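Local coordinates for protein NADH dehydrogenase, putative (Plasmodium falciparum, PDB 5JWC) that probably oxidises NADH through its bound FAD and passes the electrons to ubiquinone, as a malarial type II NADH dehydrogenase inhibited by the quinolone RYL-552, at residues A[45-50]-A[90-95]; A[350-355]-A[405-410]; A[389-394]-A[414-419]. All coordinates share one frame; numbering follows the deposited sequence.

Contact 1 of 3, residues A[45-50]-A[90-95]; sequences LNIDFK and LRKKNG
Lys92 reaches across to the 45-50 backbone and lays its ammonium group over the Phe49 ring. Lys92 NZ sits 3.8 Å from the Phe49 ring centroid, 14° off the ring normal, a cation-pi contact. The same Lys92 NZ donates to Ile47 O, modelled at 2.5 Å, a length probably too short to take literally. A weak bond of 3.4 Å runs from Lys92 NZ to Leu45 O, and Leu44 O just upstream accepts from the same nitrogen. The ammonium thus gathers carbonyls where helix 38-46 gives way to the following loop, and there the helix dipole would probably favour a positive charge. This helix follows the first strand of the Rossmann-type FAD-binding fold, whose glycine-rich turn lies at its other end. The lysine chain gets there by running extended beyond CG, crossing Phe49 at about a right angle, with Lys92 CD 3.5 Å from Phe49 CD2. Leu90 O approaches the ring obliquely, 3.5 Å from Phe49 CE2. Behind these groups, Asp48 OD1 accepts from Lys50 N at 2.8 Å, an Asx turn around Phe49, and a type I turn from Lys92 to Gly95 reverses the other chain. Val54 and Tyr96 also pack on Phe49.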
loop_
_atom_site.group_PDB
_atom_site.type_symbol
_atom_site.label_atom_id
_atom_site.label_comp_id
_atom_site.label_asym_id
_atom_site.label_seq_id
_atom_site.Cartn_x
_atom_site.Cartn_y
_atom_site.Cartn_z
ATOM N N LEU A 45 7.039 -1.176 -25.068
ATOM C CA LEU A 45 7.258 0.249 -25.196
ATOM C C LEU A 45 7.739 0.630 -26.591
ATOM O O LEU A 45 7.525 1.753 -27.011
ATOM C CB LEU A 45 8.258 0.780 -24.159
ATOM C CG LEU A 45 7.747 0.842 -22.712
ATOM C CD1 LEU A 45 8.827 1.397 -21.760
ATOM C CD2 LEU A 45 6.385 1.530 -22.540
ATOM N N ASN A 46 8.395 -0.287 -27.300
ATOM C CA ASN A 46 9.028 0.068 -28.580
ATOM C C ASN A 46 8.425 -0.563 -29.845
ATOM O O ASN A 46 8.705 -0.102 -30.950
ATOM C CB ASN A 46 10.527 -0.273 -28.523
ATOM C CG ASN A 46 11.306 0.297 -29.698
ATOM O OD1 ASN A 46 11.289 1.507 -29.944
ATOM N ND2 ASN A 46 12.025 -0.575 -30.411
ATOM N N ILE A 47 7.615 -1.603 -29.694
ATOM C CA ILE A 47 7.077 -2.310 -30.848
ATOM C C ILE A 47 6.020 -1.432 -31.539
ATOM O O ILE A 47 5.233 -0.756 -30.875
ATOM C CB ILE A 47 6.492 -3.670 -30.440
ATOM C CG1 ILE A 47 6.155 -4.514 -31.677
ATOM C CG2 ILE A 47 5.294 -3.503 -29.479
ATOM C CD1 ILE A 47 7.379 -4.815 -32.563
ATOM N N ASP A 48 6.054 -1.391 -32.868
ATOM C CA ASP A 48 5.125 -0.554 -33.627
ATOM C C ASP A 48 3.721 -1.159 -33.650
ATOM O O ASP A 48 3.484 -2.175 -34.309
ATOM C CB ASP A 48 5.633 -0.356 -35.055
ATOM C CG ASP A 48 4.950 0.808 -35.770
ATOM O OD1 ASP A 48 3.748 1.042 -35.532
ATOM O OD2 ASP A 48 5.627 1.492 -36.572
ATOM N N PHE A 49 2.788 -0.526 -32.947
ATOM C CA PHE A 49 1.413 -1.019 -32.886
ATOM C C PHE A 49 0.686 -0.877 -34.230
ATOM O O PHE A 49 -0.318 -1.534 -34.462
ATOM C CB PHE A 49 0.620 -0.288 -31.796
ATOM C CG PHE A 49 1.035 -0.648 -30.394
ATOM C CD1 PHE A 49 1.607 -1.878 -30.116
ATOM C CD2 PHE A 49 0.856 0.250 -29.355
ATOM C CE1 PHE A 49 1.996 -2.204 -28.814
ATOM C CE2 PHE A 49 1.237 -0.074 -28.054
ATOM C CZ PHE A 49 1.806 -1.290 -27.787
ATOM N N LYS A 50 1.181 -0.009 -35.103
ATOM C CA LYS A 50 0.601 0.103 -36.440
ATOM C C LYS A 50 0.950 -1.124 -37.286
ATOM O O LYS A 50 0.104 -1.636 -38.023
ATOM C CB LYS A 50 1.082 1.379 -37.135
ATOM C CG LYS A 50 0.390 1.677 -38.466
ATOM C CD LYS A 50 0.760 3.077 -38.963
ATOM C CE LYS A 50 -0.069 3.493 -40.180
ATOM N NZ LYS A 50 0.090 4.954 -40.463
ATOM N N LEU A 90 -0.567 1.252 -23.570
ATOM C CA LEU A 90 -1.145 0.478 -24.669
ATOM C C LEU A 90 -1.631 1.338 -25.820
ATOM O O LEU A 90 -1.922 0.819 -26.892
ATOM C CB LEU A 90 -2.302 -0.399 -24.179
ATOM C CG LEU A 90 -1.979 -1.613 -23.309
ATOM C CD1 LEU A 90 -3.242 -2.364 -22.927
ATOM C CD2 LEU A 90 -0.987 -2.564 -24.020
ATOM N N ARG A 91 -1.721 2.644 -25.607
ATOM C CA ARG A 91 -2.273 3.544 -26.623
ATOM C C ARG A 91 -1.204 4.530 -27.080
ATOM O O ARG A 91 -0.930 5.505 -26.402
ATOM C CB ARG A 91 -3.509 4.290 -26.084
ATOM C CG ARG A 91 -4.658 3.361 -25.695
ATOM C CD ARG A 91 -5.723 4.040 -24.822
ATOM N NE ARG A 91 -5.169 4.628 -23.605
ATOM C CZ ARG A 91 -4.882 3.928 -22.510
ATOM N NH1 ARG A 91 -5.074 2.609 -22.492
ATOM N NH2 ARG A 91 -4.390 4.540 -21.438
ATOM N N LYS A 92 -0.565 4.252 -28.208
ATOM C CA LYS A 92 0.498 5.131 -28.663
ATOM C C LYS A 92 -0.067 6.303 -29.459
ATOM O O LYS A 92 -1.232 6.298 -29.866
ATOM C CB LYS A 92 1.535 4.350 -29.473
ATOM C CG LYS A 92 2.481 3.560 -28.567
ATOM C CD LYS A 92 3.439 2.658 -29.339
ATOM C CE LYS A 92 4.398 1.974 -28.361
ATOM N NZ LYS A 92 4.870 0.657 -28.824
ATOM N N LYS A 93 0.776 7.318 -29.621
ATOM C CA LYS A 93 0.405 8.624 -30.152
ATOM C C LYS A 93 -0.199 8.546 -31.556
ATOM O O LYS A 93 -1.006 9.401 -31.949
ATOM C CB LYS A 93 1.634 9.526 -30.134
ATOM C CG LYS A 93 2.936 8.752 -30.285
ATOM C CD LYS A 93 4.131 9.512 -29.727
ATOM C CE LYS A 93 3.981 9.703 -28.219
ATOM N NZ LYS A 93 5.252 10.101 -27.552
ATOM N N ASN A 94 0.175 7.502 -32.296
ATOM C CA ASN A 94 -0.318 7.285 -33.661
ATOM C C ASN A 94 -1.822 7.024 -33.745
ATOM O O ASN A 94 -2.433 7.263 -34.789
ATOM C CB ASN A 94 0.441 6.117 -34.300
ATOM C CG ASN A 94 0.756 5.002 -33.304
ATOM O OD1 ASN A 94 -0.140 4.274 -32.875
ATOM N ND2 ASN A 94 2.027 4.870 -32.929
ATOM N N GLY A 95 -2.407 6.544 -32.649
ATOM C CA GLY A 95 -3.797 6.124 -32.638
ATOM C C GLY A 95 -3.953 4.611 -32.685
ATOM O O GLY A 95 -5.067 4.082 -32.633
#

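Contact 2 of 3, residues A[350-355]-A[405-410]; sequences LLHEHT and QFHDYL
Leu351, His352 and Thr355 meet one side of helix 403-416 in a mixed apolar and polar contact, where the turn leading into helix 355-361 packs within the helical insertion domain. Backbones come close: the CA atoms of His352 and Leu410 are 5.2 Å apart. Leu410 fills the middle, its CB 3.8 Å from Leu351 CB and its CD1 3.9 Å from Thr355 CG2. On the more polar side, His407 ND1 donates to Thr355 OG1 over 3.1 Å, the hydroxyl lying 19° out of the imidazole plane. Thr355 OG1 in turn donates to His352 O at 2.8 Å, from above the carbonyl plane, so the hydroxyl relays between ring and backbone. Helix 355-361 starts here with His354 at its N-cap position, and that residue's ND1 bonds Leu350 O in the plane of its own ring. Leu350 O also accepts from Glu353 N on the other face of its plane. The backbone carries His352 CB over one face of the His407 ring, 4.2 Å from its centroid. A chi1 of 77° swings the His352 imidazole so that its CD2 lies 3.8 Å from His407 CE1, the two ring planes perpendicular. His352 ND1 is bonded to Asp414. Thr355 CG2 meets the edge of Phe406, and Ile358 of helix 355-361 touches Leu351, Phe406 and Leu410.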
loop_
_atom_site.group_PDB
_atom_site.type_symbol
_atom_site.label_atom_id
_atom_site.label_comp_id
_atom_site.label_asym_id
_atom_site.label_seq_id
_atom_site.Cartn_x
_atom_site.Cartn_y
_atom_site.Cartn_z
ATOM N N LEU A 350 28.238 -21.067 -34.689
ATOM C CA LEU A 350 29.619 -21.427 -34.384
ATOM C C LEU A 350 30.590 -20.994 -35.477
ATOM O O LEU A 350 30.446 -21.361 -36.644
ATOM C CB LEU A 350 29.721 -22.934 -34.153
ATOM C CG LEU A 350 28.929 -23.453 -32.953
ATOM C CD1 LEU A 350 28.719 -24.964 -33.024
ATOM C CD2 LEU A 350 29.638 -23.080 -31.649
ATOM N N LEU A 351 31.585 -20.214 -35.071
ATOM C CA LEU A 351 32.665 -19.776 -35.946
ATOM C C LEU A 351 33.308 -20.981 -36.623
ATOM O O LEU A 351 33.545 -20.982 -37.835
ATOM C CB LEU A 351 33.721 -19.027 -35.139
ATOM C CG LEU A 351 33.386 -17.603 -34.711
ATOM C CD1 LEU A 351 34.420 -17.092 -33.738
ATOM C CD2 LEU A 351 33.307 -16.698 -35.914
ATOM N N HIS A 352 33.597 -22.007 -35.827
ATOM C CA HIS A 352 34.402 -23.104 -36.343
ATOM C C HIS A 352 33.635 -23.975 -37.347
ATOM O O HIS A 352 34.250 -24.732 -38.092
ATOM C CB HIS A 352 34.991 -23.946 -35.199
ATOM C CG HIS A 352 34.036 -24.891 -34.534
ATOM N ND1 HIS A 352 33.288 -24.538 -33.431
ATOM C CD2 HIS A 352 33.795 -26.208 -34.742
ATOM C CE1 HIS A 352 32.583 -25.587 -33.022
ATOM N NE2 HIS A 352 32.879 -26.608 -33.804
ATOM N N GLU A 353 32.311 -23.838 -37.400
ATOM C CA GLU A 353 31.532 -24.518 -38.431
ATOM C C GLU A 353 31.484 -23.710 -39.710
ATOM O O GLU A 353 30.850 -24.130 -40.674
ATOM C CB GLU A 353 30.107 -24.800 -37.956
ATOM C CG GLU A 353 30.028 -25.831 -36.859
ATOM C CD GLU A 353 28.599 -26.106 -36.424
ATOM O OE1 GLU A 353 27.697 -25.298 -36.764
ATOM O OE2 GLU A 353 28.382 -27.134 -35.747
ATOM N N HIS A 354 32.169 -22.569 -39.733
ATOM C CA HIS A 354 32.228 -21.738 -40.933
ATOM C C HIS A 354 33.660 -21.290 -41.232
ATOM O O HIS A 354 33.892 -20.213 -41.780
ATOM C CB HIS A 354 31.296 -20.524 -40.789
ATOM C CG HIS A 354 29.855 -20.896 -40.618
ATOM N ND1 HIS A 354 29.335 -21.347 -39.421
ATOM C CD2 HIS A 354 28.832 -20.936 -41.508
ATOM C CE1 HIS A 354 28.054 -21.628 -39.575
ATOM N NE2 HIS A 354 27.723 -21.389 -40.829
ATOM N N THR A 355 34.616 -22.140 -40.869
ATOM C CA THR A 355 36.034 -21.816 -40.987
ATOM C C THR A 355 36.430 -21.355 -42.396
ATOM O O THR A 355 36.980 -20.263 -42.568
ATOM C CB THR A 355 36.896 -23.025 -40.579
ATOM O OG1 THR A 355 36.414 -23.565 -39.335
ATOM C CG2 THR A 355 38.362 -22.620 -40.423
ATOM N N GLN A 405 44.736 -25.000 -37.676
ATOM C CA GLN A 405 45.064 -24.241 -36.477
ATOM C C GLN A 405 44.080 -23.086 -36.319
ATOM O O GLN A 405 43.679 -22.745 -35.208
ATOM C CB GLN A 405 46.500 -23.712 -36.542
ATOM C CG GLN A 405 47.568 -24.803 -36.440
ATOM C CD GLN A 405 48.969 -24.273 -36.699
ATOM O OE1 GLN A 405 49.156 -23.158 -37.211
ATOM N NE2 GLN A 405 49.962 -25.064 -36.330
ATOM N N PHE A 406 43.709 -22.486 -37.446
ATOM C CA PHE A 406 42.745 -21.399 -37.460
ATOM C C PHE A 406 41.388 -21.902 -36.983
ATOM O O PHE A 406 40.722 -21.264 -36.166
ATOM C CB PHE A 406 42.633 -20.794 -38.857
ATOM C CG PHE A 406 41.845 -19.525 -38.895
ATOM C CD1 PHE A 406 42.303 -18.395 -38.236
ATOM C CD2 PHE A 406 40.636 -19.462 -39.569
ATOM C CE1 PHE A 406 41.579 -17.221 -38.256
ATOM C CE2 PHE A 406 39.910 -18.287 -39.596
ATOM C CZ PHE A 406 40.378 -17.166 -38.942
ATOM N N HIS A 407 41.003 -23.066 -37.496
ATOM C CA HIS A 407 39.805 -23.761 -37.065
ATOM C C HIS A 407 39.806 -23.922 -35.540
ATOM O O HIS A 407 38.821 -23.607 -34.866
ATOM C CB HIS A 407 39.720 -25.117 -37.766
ATOM C CG HIS A 407 38.661 -26.024 -37.223
ATOM N ND1 HIS A 407 37.381 -26.061 -37.736
ATOM C CD2 HIS A 407 38.686 -26.916 -36.205
ATOM C CE1 HIS A 407 36.668 -26.952 -37.070
ATOM N NE2 HIS A 407 37.434 -27.484 -36.133
ATOM N N ASP A 408 40.919 -24.405 -34.995
ATOM C CA ASP A 408 41.023 -24.603 -33.552
ATOM C C ASP A 408 40.931 -23.284 -32.778
ATOM O O ASP A 408 40.373 -23.239 -31.686
ATOM C CB ASP A 408 42.329 -25.315 -33.199
ATOM C CG ASP A 408 42.361 -26.752 -33.684
ATOM O OD1 ASP A 408 41.295 -27.295 -34.053
ATOM O OD2 ASP A 408 43.456 -27.343 -33.667
ATOM N N TYR A 409 41.490 -22.227 -33.348
ATOM C CA TYR A 409 41.443 -20.901 -32.755
ATOM C C TYR A 409 40.002 -20.389 -32.713
ATOM O O TYR A 409 39.551 -19.883 -31.690
ATOM C CB TYR A 409 42.315 -19.928 -33.539
ATOM C CG TYR A 409 42.451 -18.556 -32.901
ATOM C CD1 TYR A 409 43.029 -18.406 -31.642
ATOM C CD2 TYR A 409 42.044 -17.408 -33.572
ATOM C CE1 TYR A 409 43.184 -17.146 -31.062
ATOM C CE2 TYR A 409 42.189 -16.146 -33.002
ATOM C CZ TYR A 409 42.757 -16.019 -31.745
ATOM O OH TYR A 409 42.897 -14.759 -31.175
ATOM N N LEU A 410 39.303 -20.495 -33.843
ATOM C CA LEU A 410 37.897 -20.108 -33.913
ATOM C C LEU A 410 37.084 -20.891 -32.890
ATOM O O LEU A 410 36.209 -20.340 -32.222
ATOM C CB LEU A 410 37.326 -20.340 -35.308
ATOM C CG LEU A 410 37.926 -19.529 -36.449
ATOM C CD1 LEU A 410 37.263 -19.938 -37.765
ATOM C CD2 LEU A 410 37.818 -18.031 -36.217
#

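Contact 3 of 3, residues A[389-394]-A[414-419]; sequences SKWDYE and DKNYKS
Lys390 has the most surface buried here, then Asn416 and Tyr417. The lysine side chain bends at its second torsion (chi2 -69°) and then runs extended alongside the turn that follows helix 403-416. Its NZ donates to Lys418 O over 2.9 Å, with a C=O...donor angle of 155° and the nitrogen somewhat tilted from the carbonyl plane. The same ammonium forms a salt bridge with Glu455, so it joins a backbone carbonyl of the departing chain to a carboxylate further along the sequence. On the way, the aliphatic part of Lys390 passes the Tyr417 ring obliquely, CE lying 3.9 Å from CE1 of Tyr417. Pro348, Gln385 and Ile346 of strand 344-346 also touch this tyrosine.

Asn416 meets the six-membered part of the Trp391 indole at its edge, with CB 3.7 Å from Trp391 CZ3, and the amide plane is turned 75° from that of the indole. Trp391 NE1 is bonded to the hydroxyl of Tyr409 from helix 403-416. A water bridges the two backbones: it donates to Lys390 O at 2.8 Å and accepts from Lys418 N at 3.1 Å. Lys418 folds back over the helix end, its NZ 2.9 Å from Asn416 O, in the carbonyl plane and on a lone pair. The arrangement is a C-terminal helix end in which Lys418 NZ takes the carbonyl of Asn416 while Lys390 takes one of the chain leaving it, here where the helical insertion domain of this enzyme leads back toward strand 344-346.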
loop_
_atom_site.group_PDB
_atom_site.type_symbol
_atom_site.label_atom_id
_atom_site.label_comp_id
_atom_site.label_asym_id
_atom_site.label_seq_id
_atom_site.Cartn_x
_atom_site.Cartn_y
_atom_site.Cartn_z
ATOM N N SER A 389 34.237 -6.963 -26.950
ATOM C CA SER A 389 33.681 -7.096 -25.608
ATOM C C SER A 389 33.558 -8.565 -25.191
ATOM O O SER A 389 33.278 -8.854 -24.036
ATOM C CB SER A 389 32.299 -6.412 -25.517
ATOM O OG SER A 389 31.323 -7.079 -26.318
ATOM N N LYS A 390 33.745 -9.492 -26.133
ATOM C CA LYS A 390 33.556 -10.920 -25.852
ATOM C C LYS A 390 34.846 -11.734 -25.970
ATOM O O LYS A 390 34.950 -12.825 -25.406
ATOM C CB LYS A 390 32.512 -11.523 -26.808
ATOM C CG LYS A 390 31.070 -11.015 -26.618
ATOM C CD LYS A 390 30.478 -11.506 -25.319
ATOM C CE LYS A 390 29.071 -10.921 -25.141
ATOM N NZ LYS A 390 28.573 -11.137 -23.751
ATOM N N TRP A 391 35.794 -11.226 -26.749
ATOM C CA TRP A 391 37.059 -11.910 -26.993
ATOM C C TRP A 391 38.197 -10.919 -26.827
ATOM O O TRP A 391 38.203 -9.852 -27.447
ATOM C CB TRP A 391 37.090 -12.525 -28.399
ATOM C CG TRP A 391 38.372 -13.264 -28.741
ATOM C CD1 TRP A 391 39.340 -12.866 -29.618
ATOM C CD2 TRP A 391 38.810 -14.522 -28.217
ATOM N NE1 TRP A 391 40.341 -13.803 -29.683
ATOM C CE2 TRP A 391 40.037 -14.828 -28.819
ATOM C CE3 TRP A 391 38.264 -15.429 -27.299
ATOM C CZ2 TRP A 391 40.744 -15.991 -28.535
ATOM C CZ3 TRP A 391 38.965 -16.580 -27.011
ATOM C CH2 TRP A 391 40.197 -16.854 -27.636
ATOM N N ASP A 392 39.154 -11.268 -25.978
ATOM C CA ASP A 392 40.317 -10.410 -25.771
ATOM C C ASP A 392 41.366 -10.711 -26.843
ATOM O O ASP A 392 42.145 -11.655 -26.701
ATOM C CB ASP A 392 40.903 -10.633 -24.379
ATOM C CG ASP A 392 41.863 -9.532 -23.959
ATOM O OD1 ASP A 392 42.349 -8.771 -24.827
ATOM O OD2 ASP A 392 42.124 -9.423 -22.740
ATOM N N TYR A 393 41.391 -9.903 -27.899
ATOM C CA TYR A 393 42.336 -10.112 -28.999
ATOM C C TYR A 393 43.797 -9.894 -28.588
ATOM O O TYR A 393 44.682 -10.594 -29.073
ATOM C CB TYR A 393 41.992 -9.203 -30.177
ATOM C CG TYR A 393 40.756 -9.633 -30.935
ATOM C CD1 TYR A 393 40.854 -10.447 -32.056
ATOM C CD2 TYR A 393 39.488 -9.241 -30.511
ATOM C CE1 TYR A 393 39.731 -10.843 -32.754
ATOM C CE2 TYR A 393 38.351 -9.635 -31.197
ATOM C CZ TYR A 393 38.479 -10.434 -32.321
ATOM O OH TYR A 393 37.367 -10.838 -33.010
ATOM N N GLU A 394 44.052 -8.938 -27.697
ATOM C CA GLU A 394 45.432 -8.657 -27.275
ATOM C C GLU A 394 46.018 -9.768 -26.407
ATOM O O GLU A 394 47.197 -10.085 -26.526
ATOM C CB GLU A 394 45.537 -7.306 -26.558
ATOM C CG GLU A 394 45.399 -6.080 -27.476
ATOM C CD GLU A 394 44.031 -5.947 -28.134
ATOM O OE1 GLU A 394 43.033 -5.718 -27.407
ATOM O OE2 GLU A 394 43.954 -6.067 -29.381
ATOM N N ASP A 414 34.501 -19.616 -29.941
ATOM C CA ASP A 414 33.158 -20.160 -29.727
ATOM C C ASP A 414 32.975 -20.575 -28.286
ATOM O O ASP A 414 31.987 -20.230 -27.639
ATOM C CB ASP A 414 32.892 -21.374 -30.617
ATOM C CG ASP A 414 32.743 -21.007 -32.078
ATOM O OD1 ASP A 414 32.308 -19.884 -32.374
ATOM O OD2 ASP A 414 33.058 -21.856 -32.939
ATOM N N LYS A 415 33.945 -21.332 -27.796
ATOM C CA LYS A 415 33.906 -21.893 -26.460
ATOM C C LYS A 415 33.919 -20.802 -25.377
ATOM O O LYS A 415 33.291 -20.948 -24.330
ATOM C CB LYS A 415 35.091 -22.852 -26.317
ATOM C CG LYS A 415 35.148 -23.680 -25.074
ATOM C CD LYS A 415 36.266 -24.716 -25.243
ATOM C CE LYS A 415 36.656 -25.363 -23.929
ATOM N NZ LYS A 415 37.300 -24.370 -23.026
ATOM N N ASN A 416 34.615 -19.703 -25.655
ATOM C CA ASN A 416 34.756 -18.593 -24.716
ATOM C C ASN A 416 33.512 -17.689 -24.573
ATOM O O ASN A 416 33.376 -16.954 -23.587
ATOM C CB ASN A 416 35.946 -17.741 -25.149
ATOM C CG ASN A 416 36.164 -16.552 -24.260
ATOM O OD1 ASN A 416 35.956 -15.401 -24.667
ATOM N ND2 ASN A 416 36.572 -16.812 -23.030
ATOM N N TYR A 417 32.607 -17.747 -25.548
ATOM C CA TYR A 417 31.448 -16.843 -25.564
ATOM C C TYR A 417 30.620 -16.942 -24.286
ATOM O O TYR A 417 30.248 -18.025 -23.858
ATOM C CB TYR A 417 30.537 -17.130 -26.758
ATOM C CG TYR A 417 29.269 -16.290 -26.730
ATOM C CD1 TYR A 417 29.298 -14.947 -27.096
ATOM C CD2 TYR A 417 28.057 -16.832 -26.310
ATOM C CE1 TYR A 417 28.139 -14.162 -27.062
ATOM C CE2 TYR A 417 26.890 -16.052 -26.272
ATOM C CZ TYR A 417 26.949 -14.723 -26.657
ATOM O OH TYR A 417 25.823 -13.929 -26.620
ATOM N N LYS A 418 30.343 -15.801 -23.671
ATOM C CA LYS A 418 29.458 -15.785 -22.509
ATOM C C LYS A 418 28.161 -15.093 -22.890
ATOM O O LYS A 418 28.158 -14.002 -23.485
ATOM C CB LYS A 418 30.140 -15.132 -21.300
ATOM C CG LYS A 418 31.357 -15.955 -20.840
ATOM C CD LYS A 418 32.292 -15.218 -19.906
ATOM C CE LYS A 418 33.522 -16.101 -19.621
ATOM N NZ LYS A 418 34.221 -16.526 -20.889
ATOM N N SER A 419 27.060 -15.773 -22.602
ATOM C CA SER A 419 25.727 -15.230 -22.828
ATOM C C SER A 419 25.548 -13.946 -22.005
ATOM O O SER A 419 26.214 -13.768 -20.983
ATOM C CB SER A 419 24.678 -16.287 -22.443
ATOM O OG SER A 419 23.409 -16.014 -23.001
HETATM O O HOH W 1 32.749 -13.948 -24.141
#

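Contacts 2 and 3 share helix 403-416, with centres 14 Å apart. They are tied directly by Asp414, which belongs to 414-419 yet bonds the other contact: its OD2 is 2.7 Å from His352 ND1 and its OD1 2.8 Å from Leu351 N. Their segments alternate along the chain; contact 2 uses residues 405-410 of the helix and contact 3 its C-terminal end. Contact 1 stands apart in the pyridine nucleotide-disulphide oxidoreductase range, its centre 43 Å from that of contact 2 and 37 Å from that of contact 3. Near contact 3, the Ser419 side chain is about 12 Å from FAD; near contact 1, the Leu45 side chain is about 7 Å from a Triton fragment.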